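Phosphorylated carbohydrates phosphatase TM_1254 (Thermotoga maritima msb8, PDB 3KBB) removes phosphate from phosphorylated sugars such as erythrose 4-phosphate and fructose 6-phosphate with the help of a divalent metal cation, cobalt giving the highest activity. Local coordinates at residues E36-H39 with R40-G44. Residues are numbered along the deposited sequence; the frame is centred on the assembly and turned at random. Where two conformers were deposited one is given.
Sequences EDLH and RRIMG
His39 of helix 36-42 and selenomethionine Met43, four residues on, meet on the side facing helix 19-29, in the helical cap that this HAD-like phosphatase carries beside its parallel-sheet core domain. In the conformer given, Met43 CG sits over one face of the imidazole, 3.6 Å from the ring centroid, and SE lies oblique to the ring. With CG anti to the backbone N (chi1 179°), the His39 ring swings off the helix towards helix 19-29, where Phe20 meets it edge-to-face; ND1 is hydrogen-bonded to the hydroxyl of Tyr34. Replaced by alanine, His39 would no longer offer ND1, which is likely to leave the Tyr34 hydroxyl without that hydrogen bond and to open a gap beside Met43. Beside the buried His39 ring, Leu38 CD1 packs on Ile42 CG1 at 3.8 Å. The solvent side is looser and charged: Arg40, its chain bent at chi3, folds back between two acids of the preceding turn. NH2 reaches Glu36 OE1 only in a long salt bridge, whereas Asp37 OD1 lies at the guanidinium edge, 3.3 Å from Arg40 NH1, its carboxylate turned 74° from the guanidinium plane. In the backbone, Arg40 N donates to Glu36 O at 2.8 Å, and the same oxygen lies over one guanidinium face, offset toward its rim.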
loop_
_atom_site.group_PDB
_atom_site.type_symbol
_atom_site.label_atom_id
_atom_site.label_comp_id
_atom_site.label_asym_id
_atom_site.label_seq_id
_atom_site.Cartn_x
_atom_site.Cartn_y
_atom_site.Cartn_z
ATOM N N GLU A 36 18.443 -9.279 -10.195
ATOM C CA GLU A 36 18.033 -8.302 -9.156
ATOM C C GLU A 36 18.666 -6.927 -9.372
ATOM O O GLU A 36 18.043 -5.924 -9.107
ATOM C CB GLU A 36 18.298 -8.832 -7.739
ATOM C CG GLU A 36 17.492 -10.085 -7.449
ATOM C CD GLU A 36 16.884 -10.116 -6.055
ATOM O OE1 GLU A 36 17.374 -9.392 -5.158
ATOM O OE2 GLU A 36 15.916 -10.879 -5.856
ATOM N N ASP A 37 19.896 -6.895 -9.876
ATOM C CA ASP A 37 20.556 -5.643 -10.225
ATOM C C ASP A 37 19.756 -4.816 -11.228
ATOM O O ASP A 37 19.570 -3.617 -11.016
ATOM C CB ASP A 37 21.975 -5.887 -10.734
ATOM C CG ASP A 37 22.975 -6.124 -9.597
ATOM O OD1 ASP A 37 22.575 -6.187 -8.408
ATOM O OD2 ASP A 37 24.176 -6.248 -9.898
ATOM N N LEU A 38 19.243 -5.446 -12.294
ATOM C CA LEU A 38 18.384 -4.706 -13.229
ATOM C C LEU A 38 17.081 -4.333 -12.545
ATOM O O LEU A 38 16.571 -3.226 -12.703
ATOM C CB LEU A 38 18.069 -5.513 -14.510
ATOM C CG LEU A 38 17.063 -4.907 -15.514
ATOM C CD1 LEU A 38 17.472 -3.513 -15.978
ATOM C CD2 LEU A 38 16.915 -5.803 -16.730
ATOM N N HIS A 39 16.548 -5.277 -11.783
ATOM C CA HIS A 39 15.232 -5.122 -11.229
ATOM C C HIS A 39 15.180 -3.952 -10.249
ATOM O O HIS A 39 14.233 -3.171 -10.295
ATOM C CB HIS A 39 14.802 -6.372 -10.491
ATOM C CG HIS A 39 13.451 -6.235 -9.884
ATOM N ND1 HIS A 39 12.295 -6.205 -10.637
ATOM C CD2 HIS A 39 13.069 -6.096 -8.590
ATOM C CE1 HIS A 39 11.254 -6.047 -9.832
ATOM N NE2 HIS A 39 11.697 -5.982 -8.586
ATOM N N ARG A 40 16.211 -3.847 -9.406
ATOM C CA ARG A 40 16.384 -2.748 -8.428
ATOM C C ARG A 40 16.318 -1.388 -9.133
ATOM O O ARG A 40 15.779 -0.404 -8.597
ATOM C CB ARG A 40 17.739 -2.913 -7.758
ATOM C CG ARG A 40 18.141 -1.847 -6.728
ATOM C CD ARG A 40 19.229 -2.417 -5.790
ATOM N NE ARG A 40 18.812 -3.682 -5.147
ATOM C CZ ARG A 40 19.308 -4.890 -5.430
ATOM N NH1 ARG A 40 20.263 -5.034 -6.346
ATOM N NH2 ARG A 40 18.842 -5.965 -4.796
ATOM N N ARG A 41 16.876 -1.336 -10.340
ATOM C CA ARG A 41 16.853 -0.088 -11.099
ATOM C C ARG A 41 15.509 0.145 -11.761
ATOM O O ARG A 41 14.989 1.271 -11.748
ATOM C CB ARG A 41 18.014 -0.043 -12.084
ATOM C CG ARG A 41 19.369 -0.154 -11.401
ATOM C CD ARG A 41 19.476 0.848 -10.246
ATOM N NE ARG A 41 20.829 0.877 -9.714
ATOM C CZ ARG A 41 21.287 1.806 -8.888
ATOM N NH1 ARG A 41 20.493 2.805 -8.489
ATOM N NH2 ARG A 41 22.539 1.736 -8.469
ATOM N N ILE A 42 14.933 -0.911 -12.325
ATOM C CA ILE A 42 13.602 -0.859 -12.945
ATOM C C ILE A 42 12.534 -0.362 -11.953
ATOM O O ILE A 42 11.543 0.297 -12.353
ATOM C CB ILE A 42 13.177 -2.247 -13.512
ATOM C CG1 ILE A 42 14.004 -2.647 -14.752
ATOM C CG2 ILE A 42 11.694 -2.261 -13.864
ATOM C CD1 ILE A 42 13.928 -1.664 -15.908
HETATM N N MSE A 43 12.750 -0.691 -10.676
HETATM C CA MSE A 43 11.771 -0.322 -9.647
HETATM C C MSE A 43 11.857 1.155 -9.223
HETATM O O MSE A 43 10.919 1.662 -8.589
HETATM C CB MSE A 43 11.828 -1.275 -8.442
HETATM C CG MSE A 43 11.333 -2.697 -8.739
HETATM SE SE MSE A 43 9.450 -2.942 -9.321
HETATM C CE MSE A 43 8.592 -2.449 -7.614
ATOM N N GLY A 44 12.930 1.843 -9.596
ATOM C CA GLY A 44 13.055 3.268 -9.293
ATOM C C GLY A 44 12.180 4.194 -10.141
ATOM O O GLY A 44 12.304 5.418 -10.038
#